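Phosphatase YwpJ (Bacillus subtilis, PDB 1NRW) removes phosphate from phosphorylated five- and six-carbon sugars and nucleoside monophosphates in vitro, and more weakly from FMN, as a magnesium-dependent phosphatase of the HAD superfamily. Local coordinates at residues S99-F107 / Q116-E125; N174-L185 / A204-S212. All coordinates share one frame; numbering follows the deposited sequence. Where two conformers were deposited one is given.

Contact 1: S99-F107 / Q116-E125; sequences SENYYYEVF and QNGRELLDVE
The ring of Tyr103 lies against Gln116 and Glu120. Glu120 crosses it at about a right angle and sets its CB over one face, 4.0 Å from the ring centroid and toward the rim, a CH-pi contact. Val124 CG2 meets the ring edge, 4.0 Å from Tyr103 CD2. Gln116 bends at chi2 (53°), which lays its amide along the start of the strand with its plane 15° from that of the ring. Gln116 NE2 gives Tyr104 O a weak, bent hydrogen bond of 3.3 Å. A water joins Gln116 OE1 to Tyr102 O. Two more waters tie Tyr103 OH to Glu120 OE2 and to Asp123 OD2.

Farther along the strand, Glu105 OE2 packs on Leu121 CD2 at 3.5 Å. In the conformer given for Glu125, a water donates to Glu105 OE1 and Glu125 OE1. It probably eases the like charges, as do the salt bridges from Glu125 to Arg46 and Arg128.

A capping box holds the Glu120 side chain at the helix start, where its CB meets the Tyr103 face. Glu120 N donates to Asn117 OD1 at 2.9 Å, and Asn117 N donates back to Glu120 OE1.

The axis of 118-125 crosses that of strand 103-107 at 82°. Helix 118-132 packs on the six-stranded sheet, consistent with the cap of a Cof-type HAD phosphatase. Helix 87-99 packs on Tyr104 and Val106, helix 138-150 on Leu121 and Leu122.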
# COMPACT_ATOMS: atom_id res chain seq x y z
N SER A 99 5.26 11.14 20.86
CA SER A 99 4.87 11.87 22.06
C SER A 99 3.37 11.77 22.33
O SER A 99 2.94 11.85 23.49
CB SER A 99 5.26 13.35 21.94
OG SER A 99 4.48 14.03 20.98
N GLU A 100 2.59 11.57 21.28
CA GLU A 100 1.13 11.47 21.42
C GLU A 100 0.61 10.04 21.55
O GLU A 100 -0.59 9.80 21.45
CB GLU A 100 0.44 12.17 20.25
CG GLU A 100 0.42 13.69 20.37
CD GLU A 100 -0.21 14.17 21.66
OE1 GLU A 100 -1.29 13.64 22.02
OE2 GLU A 100 0.35 15.07 22.31
N ASN A 101 1.52 9.10 21.75
CA ASN A 101 1.15 7.70 21.95
C ASN A 101 0.48 6.97 20.78
O ASN A 101 -0.39 6.13 20.99
CB ASN A 101 0.27 7.60 23.19
CG ASN A 101 0.90 8.26 24.39
OD1 ASN A 101 2.01 7.90 24.80
ND2 ASN A 101 0.21 9.25 24.97
N TYR A 102 0.88 7.31 19.56
CA TYR A 102 0.35 6.62 18.39
C TYR A 102 1.31 5.48 18.11
O TYR A 102 2.51 5.60 18.39
CB TYR A 102 0.37 7.53 17.16
CG TYR A 102 -0.67 8.61 17.14
CD1 TYR A 102 -1.92 8.39 16.54
CD2 TYR A 102 -0.42 9.86 17.70
CE1 TYR A 102 -2.88 9.40 16.50
CE2 TYR A 102 -1.37 10.87 17.67
CZ TYR A 102 -2.60 10.63 17.07
OH TYR A 102 -3.54 11.63 17.06
N TYR A 103 0.81 4.35 17.60
CA TYR A 103 1.71 3.27 17.22
C TYR A 103 2.19 3.79 15.86
O TYR A 103 1.43 4.48 15.17
CB TYR A 103 0.98 1.95 16.96
CG TYR A 103 0.39 1.25 18.16
CD1 TYR A 103 0.64 1.68 19.46
CD2 TYR A 103 -0.45 0.15 17.99
CE1 TYR A 103 0.07 1.04 20.56
CE2 TYR A 103 -1.02 -0.51 19.07
CZ TYR A 103 -0.76 -0.05 20.35
OH TYR A 103 -1.36 -0.68 21.43
N TYR A 104 3.41 3.48 15.46
CA TYR A 104 3.87 3.94 14.16
C TYR A 104 4.91 3.02 13.53
O TYR A 104 5.59 2.27 14.22
CB TYR A 104 4.38 5.39 14.25
CG TYR A 104 5.67 5.58 15.03
CD1 TYR A 104 6.91 5.40 14.42
CD2 TYR A 104 5.64 5.96 16.37
CE1 TYR A 104 8.09 5.58 15.12
CE2 TYR A 104 6.82 6.14 17.09
CZ TYR A 104 8.04 5.95 16.46
OH TYR A 104 9.21 6.13 17.16
N GLU A 105 4.99 3.07 12.21
CA GLU A 105 5.93 2.26 11.46
C GLU A 105 6.59 3.19 10.45
O GLU A 105 5.90 3.98 9.80
CB GLU A 105 5.21 1.12 10.74
CG GLU A 105 4.47 0.18 11.69
CD GLU A 105 3.77 -0.96 10.97
OE1 GLU A 105 3.96 -1.10 9.74
OE2 GLU A 105 3.02 -1.71 11.63
N VAL A 106 7.91 3.12 10.35
CA VAL A 106 8.65 3.97 9.43
C VAL A 106 9.24 3.15 8.29
O VAL A 106 10.16 2.36 8.49
CB VAL A 106 9.79 4.72 10.16
CG1 VAL A 106 10.42 5.76 9.23
CG2 VAL A 106 9.24 5.41 11.42
N PHE A 107 8.69 3.34 7.10
CA PHE A 107 9.16 2.62 5.92
C PHE A 107 10.37 3.33 5.33
O PHE A 107 10.28 4.48 4.93
CB PHE A 107 8.03 2.53 4.89
CG PHE A 107 6.88 1.67 5.34
CD1 PHE A 107 6.82 0.33 4.98
CD2 PHE A 107 5.89 2.20 6.16
CE1 PHE A 107 5.78 -0.49 5.45
CE2 PHE A 107 4.84 1.39 6.63
CZ PHE A 107 4.79 0.04 6.27
N GLN A 116 7.02 -0.43 18.51
CA GLN A 116 5.95 -1.31 18.97
C GLN A 116 6.38 -2.77 19.17
O GLN A 116 7.34 -3.23 18.55
CB GLN A 116 4.77 -1.27 17.98
CG GLN A 116 3.71 -0.21 18.27
CD GLN A 116 4.28 1.18 18.42
OE1 GLN A 116 4.41 1.69 19.54
NE2 GLN A 116 4.62 1.81 17.31
N ASN A 117 5.68 -3.49 20.05
CA ASN A 117 6.00 -4.89 20.27
C ASN A 117 5.15 -5.76 19.33
O ASN A 117 4.34 -5.25 18.55
CB ASN A 117 5.79 -5.30 21.74
CG ASN A 117 4.36 -5.13 22.23
OD1 ASN A 117 3.40 -5.33 21.49
ND2 ASN A 117 4.21 -4.77 23.51
N GLY A 118 5.34 -7.08 19.41
CA GLY A 118 4.61 -7.99 18.55
C GLY A 118 3.10 -7.89 18.59
O GLY A 118 2.45 -7.87 17.54
N ARG A 119 2.53 -7.83 19.79
CA ARG A 119 1.08 -7.73 19.94
C ARG A 119 0.54 -6.48 19.27
O ARG A 119 -0.47 -6.51 18.56
CB ARG A 119 0.70 -7.72 21.43
CG ARG A 119 -0.79 -7.45 21.69
CD ARG A 119 -1.66 -8.52 21.06
NE ARG A 119 -1.35 -9.84 21.60
CZ ARG A 119 -1.56 -10.98 20.95
NH1 ARG A 119 -2.10 -10.96 19.74
NH2 ARG A 119 -1.23 -12.14 21.51
N GLU A 120 1.23 -5.36 19.50
CA GLU A 120 0.82 -4.08 18.95
C GLU A 120 0.92 -4.08 17.42
O GLU A 120 0.03 -3.57 16.75
CB GLU A 120 1.68 -2.97 19.56
CG GLU A 120 1.46 -2.88 21.07
CD GLU A 120 2.54 -2.12 21.81
OE1 GLU A 120 3.61 -1.85 21.22
OE2 GLU A 120 2.32 -1.81 22.99
N LEU A 121 2.00 -4.64 16.89
CA LEU A 121 2.19 -4.70 15.45
C LEU A 121 1.14 -5.61 14.81
O LEU A 121 0.67 -5.35 13.70
CB LEU A 121 3.61 -5.17 15.11
CG LEU A 121 4.72 -4.17 15.44
CD1 LEU A 121 6.08 -4.83 15.31
CD2 LEU A 121 4.61 -2.97 14.50
N LEU A 122 0.77 -6.68 15.52
CA LEU A 122 -0.25 -7.59 15.00
C LEU A 122 -1.59 -6.87 14.97
O LEU A 122 -2.41 -7.10 14.08
CB LEU A 122 -0.35 -8.85 15.86
CG LEU A 122 -1.29 -9.94 15.34
CD1 LEU A 122 -0.83 -10.40 13.96
CD2 LEU A 122 -1.32 -11.11 16.30
N ASP A 123 -1.84 -6.01 15.96
CA ASP A 123 -3.10 -5.29 15.98
C ASP A 123 -3.20 -4.36 14.78
O ASP A 123 -4.28 -4.19 14.20
CB ASP A 123 -3.26 -4.48 17.28
CG ASP A 123 -3.64 -5.36 18.47
OD1 ASP A 123 -4.24 -6.44 18.25
OD2 ASP A 123 -3.36 -4.97 19.62
N VAL A 124 -2.08 -3.76 14.40
CA VAL A 124 -2.07 -2.88 13.24
C VAL A 124 -2.42 -3.71 12.00
O VAL A 124 -3.24 -3.32 11.17
CB VAL A 124 -0.69 -2.21 13.04
CG1 VAL A 124 -0.67 -1.41 11.73
CG2 VAL A 124 -0.38 -1.28 14.22
N GLU A 125 -1.79 -4.88 11.88
CA GLU A 125 -2.04 -5.74 10.74
C GLU A 125 -3.47 -6.27 10.71
O GLU A 125 -4.12 -6.29 9.67
CB GLU A 125 -1.04 -6.88 10.73
CG GLU A 125 0.38 -6.40 10.49
CD GLU A 125 0.53 -5.67 9.16
OE1 GLU A 125 0.89 -4.47 9.17
OE2 GLU A 125 0.29 -6.30 8.12
O HOH W 1 4.55 4.77 19.96
O HOH W 2 0.14 -0.31 23.85
O HOH W 3 -2.21 -3.25 21.11
O HOH W 4 2.89 -2.88 8.01
O HOH W 5 2.07 -4.13 11.61

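Contact 2: N174-L185 / A204-S212; sequences NILGFSFFKEKL and AEHNFELSS
Asn174 reaches along the sheet to Glu209. Its ND2 donates to Glu209 OE1 at 2.9 Å; the bond is nearly straight at 168° and meets the carboxylate from above its plane. A chi1 of -168° sends the amide across to the neighbouring strand. The same ND2 binds Gly45 O, and Glu209 OE2 is held by Ser203, so both side chains are fixed from outside as well. Ile175 and Leu210 form an antiparallel hydrogen-bonded pair, each N bonded to the other's O. Leu176 crosses Asn207 at about a right angle and touches its ND2 with CD1. At Gly177, paired with Phe208, the phenylalanine ring lies over the glycine backbone. Gly177 CA makes a CH-pi contact with its face, 4.2 Å from the centroid. Phe178 CE1 packs on His206 CB at 3.6 Å. Ser179 N closes the ladder with a 3.1 Å bond to His206 O. Water 6 bridges Phe180 O and His206 NE2, while His206 ND1 binds Asp127. Leu185, at the start of helix 182-192, places CD2 3.3 Å from His206 O and at the edge of the Phe208 ring.

The two strands are central members of the probable cap sheet, between strands 103-108 and 198-201. Helix 87-99 covers the face of Ile175, Phe208 and Leu210; helix 118-132 touches Leu176 and Phe180.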
# COMPACT_ATOMS: atom_id res chain seq x y z
N ASN A 174 7.62 6.45 3.84
CA ASN A 174 6.22 6.47 4.24
C ASN A 174 6.18 6.24 5.74
O ASN A 174 6.97 5.47 6.28
CB ASN A 174 5.48 5.35 3.48
CG ASN A 174 3.96 5.44 3.60
OD1 ASN A 174 3.39 6.53 3.69
ND2 ASN A 174 3.30 4.28 3.55
N ILE A 175 5.27 6.94 6.41
CA ILE A 175 5.11 6.81 7.85
C ILE A 175 3.66 6.46 8.14
O ILE A 175 2.74 7.20 7.77
CB ILE A 175 5.45 8.12 8.59
CG1 ILE A 175 6.92 8.48 8.34
CG2 ILE A 175 5.20 7.96 10.09
CD1 ILE A 175 7.33 9.86 8.88
N LEU A 176 3.46 5.31 8.78
CA LEU A 176 2.12 4.86 9.14
C LEU A 176 1.87 5.18 10.61
O LEU A 176 2.72 4.91 11.46
CB LEU A 176 1.98 3.35 8.89
CG LEU A 176 0.64 2.69 9.25
CD1 LEU A 176 0.45 1.44 8.41
CD2 LEU A 176 0.59 2.35 10.74
N GLY A 177 0.72 5.78 10.89
CA GLY A 177 0.32 6.11 12.25
C GLY A 177 -0.94 5.31 12.55
O GLY A 177 -1.80 5.17 11.69
N PHE A 178 -1.06 4.81 13.77
CA PHE A 178 -2.21 3.99 14.15
C PHE A 178 -2.70 4.30 15.56
O PHE A 178 -1.90 4.60 16.44
CB PHE A 178 -1.80 2.51 14.07
CG PHE A 178 -2.82 1.55 14.64
CD1 PHE A 178 -3.67 0.84 13.79
CD2 PHE A 178 -2.90 1.32 16.01
CE1 PHE A 178 -4.59 -0.09 14.31
CE2 PHE A 178 -3.80 0.39 16.54
CZ PHE A 178 -4.65 -0.31 15.69
N SER A 179 -4.01 4.22 15.74
CA SER A 179 -4.61 4.42 17.06
C SER A 179 -5.97 3.74 17.12
O SER A 179 -6.74 3.79 16.16
CB SER A 179 -4.80 5.91 17.38
OG SER A 179 -5.32 6.06 18.69
N PHE A 180 -6.27 3.10 18.25
CA PHE A 180 -7.56 2.44 18.43
C PHE A 180 -8.66 3.47 18.64
O PHE A 180 -9.84 3.16 18.47
CB PHE A 180 -7.53 1.55 19.68
CG PHE A 180 -6.70 0.31 19.55
CD1 PHE A 180 -7.08 -0.70 18.68
CD2 PHE A 180 -5.56 0.15 20.32
CE1 PHE A 180 -6.33 -1.88 18.59
CE2 PHE A 180 -4.80 -1.02 20.23
CZ PHE A 180 -5.19 -2.03 19.37
N PHE A 181 -8.27 4.68 19.00
CA PHE A 181 -9.22 5.74 19.31
C PHE A 181 -9.60 6.73 18.22
O PHE A 181 -8.76 7.42 17.65
CB PHE A 181 -8.70 6.49 20.54
CG PHE A 181 -8.31 5.58 21.66
CD1 PHE A 181 -9.29 4.90 22.39
CD2 PHE A 181 -6.97 5.34 21.94
CE1 PHE A 181 -8.93 4.00 23.38
CE2 PHE A 181 -6.61 4.43 22.93
CZ PHE A 181 -7.59 3.76 23.66
N LYS A 182 -10.91 6.80 17.96
CA LYS A 182 -11.44 7.69 16.94
C LYS A 182 -10.93 9.12 17.11
O LYS A 182 -10.57 9.77 16.13
CB LYS A 182 -12.97 7.67 16.98
CG LYS A 182 -13.63 8.48 15.88
CD LYS A 182 -15.15 8.48 16.01
CE LYS A 182 -15.61 9.22 17.26
NZ LYS A 182 -17.10 9.26 17.37
N GLU A 183 -10.91 9.60 18.35
CA GLU A 183 -10.46 10.96 18.63
C GLU A 183 -9.02 11.21 18.19
O GLU A 183 -8.70 12.28 17.66
CB GLU A 183 -10.57 11.27 20.13
CG GLU A 183 -11.97 11.10 20.71
CD GLU A 183 -12.49 9.68 20.61
OE1 GLU A 183 -11.75 8.74 20.98
OE2 GLU A 183 -13.64 9.50 20.15
N LYS A 184 -8.16 10.22 18.41
CA LYS A 184 -6.75 10.33 18.04
C LYS A 184 -6.61 10.30 16.52
O LYS A 184 -5.78 11.02 15.95
CB LYS A 184 -5.96 9.17 18.65
CG LYS A 184 -6.07 9.08 20.16
CD LYS A 184 -5.26 10.16 20.84
CE LYS A 184 -3.77 9.90 20.72
NZ LYS A 184 -2.99 10.98 21.39
N LEU A 185 -7.41 9.47 15.87
CA LEU A 185 -7.37 9.37 14.42
C LEU A 185 -7.81 10.69 13.78
O LEU A 185 -7.19 11.15 12.82
CB LEU A 185 -8.27 8.22 13.95
CG LEU A 185 -7.80 6.82 14.37
CD1 LEU A 185 -8.87 5.78 14.06
CD2 LEU A 185 -6.50 6.48 13.64
N ALA A 204 -6.42 1.59 6.22
CA ALA A 204 -7.23 0.81 7.15
C ALA A 204 -7.97 1.75 8.10
O ALA A 204 -7.54 2.87 8.34
CB ALA A 204 -6.35 -0.16 7.93
N GLU A 205 -9.09 1.26 8.65
CA GLU A 205 -9.92 2.06 9.55
C GLU A 205 -9.23 2.77 10.71
O GLU A 205 -9.65 3.85 11.12
CB GLU A 205 -11.06 1.18 10.09
CG GLU A 205 -12.15 0.89 9.07
CD GLU A 205 -13.12 -0.19 9.54
OE1 GLU A 205 -13.48 -0.18 10.74
OE2 GLU A 205 -13.53 -1.02 8.71
N HIS A 206 -8.17 2.17 11.25
CA HIS A 206 -7.49 2.81 12.36
C HIS A 206 -6.08 3.33 12.08
O HIS A 206 -5.26 3.47 12.99
CB HIS A 206 -7.47 1.87 13.57
CG HIS A 206 -8.84 1.50 14.05
ND1 HIS A 206 -9.61 0.53 13.44
CD2 HIS A 206 -9.61 2.02 15.04
CE1 HIS A 206 -10.79 0.47 14.03
NE2 HIS A 206 -10.82 1.36 15.01
N ASN A 207 -5.79 3.63 10.82
CA ASN A 207 -4.49 4.18 10.49
C ASN A 207 -4.59 5.31 9.49
O ASN A 207 -5.66 5.60 8.94
CB ASN A 207 -3.52 3.09 9.96
CG ASN A 207 -3.73 2.74 8.48
OD1 ASN A 207 -4.02 3.59 7.65
ND2 ASN A 207 -3.55 1.46 8.16
N PHE A 208 -3.46 5.98 9.32
CA PHE A 208 -3.30 7.03 8.33
C PHE A 208 -1.84 6.91 7.94
O PHE A 208 -1.01 6.43 8.72
CB PHE A 208 -3.65 8.43 8.87
CG PHE A 208 -2.96 8.81 10.15
CD1 PHE A 208 -1.71 9.43 10.14
CD2 PHE A 208 -3.59 8.61 11.38
CE1 PHE A 208 -1.11 9.86 11.32
CE2 PHE A 208 -2.99 9.03 12.57
CZ PHE A 208 -1.75 9.65 12.54
N GLU A 209 -1.52 7.29 6.70
CA GLU A 209 -0.15 7.20 6.21
C GLU A 209 0.28 8.55 5.67
O GLU A 209 -0.51 9.27 5.06
CB GLU A 209 -0.04 6.14 5.11
CG GLU A 209 -0.31 4.70 5.58
CD GLU A 209 -0.25 3.69 4.44
OE1 GLU A 209 0.39 3.98 3.40
OE2 GLU A 209 -0.83 2.59 4.59
N LEU A 210 1.54 8.88 5.90
CA LEU A 210 2.10 10.14 5.44
C LEU A 210 3.35 9.91 4.59
O LEU A 210 4.29 9.25 5.03
CB LEU A 210 2.46 11.02 6.64
CG LEU A 210 1.28 11.54 7.47
CD1 LEU A 210 1.79 12.05 8.81
CD2 LEU A 210 0.56 12.64 6.71
N SER A 211 3.34 10.45 3.38
CA SER A 211 4.50 10.34 2.49
C SER A 211 4.70 11.75 1.93
O SER A 211 3.93 12.66 2.24
CB SER A 211 4.23 9.33 1.37
OG SER A 211 3.02 9.63 0.70
N SER A 212 5.74 11.94 1.12
CA SER A 212 5.98 13.26 0.56
C SER A 212 4.87 13.65 -0.42
O SER A 212 4.15 12.80 -0.93
CB SER A 212 7.34 13.30 -0.14
OG SER A 212 7.72 14.64 -0.41
O HOH W 6 -12.56 2.81 16.73

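Overall arrangement
Contacts 1 and 2 follow each other along the chain, their centres about 10 Å apart. Strands 103-108 and 172-178 are neighbours: Phe107 N probably bonds to Asn174 O at 2.9 Å. The rings of Tyr103 and Phe178 also meet, their planes nearly parallel. Tyr102 OH, before strand 103-108, probably bonds to Lys184 O (2.6 Å) in the first turn of helix 182-192. Their sheet is separate from the eight-stranded one that carries Asp10, the probable nucleophile. The Glu209 side chain lies about 5 Å from a bound phosphate ion, probably from the crystallisation liquor, and about 8 Å from the calcium ion. Contact 1 approaches the site only through Glu125, whose given conformer lies about 6 Å from the side chain of Asp12, a calcium ligand.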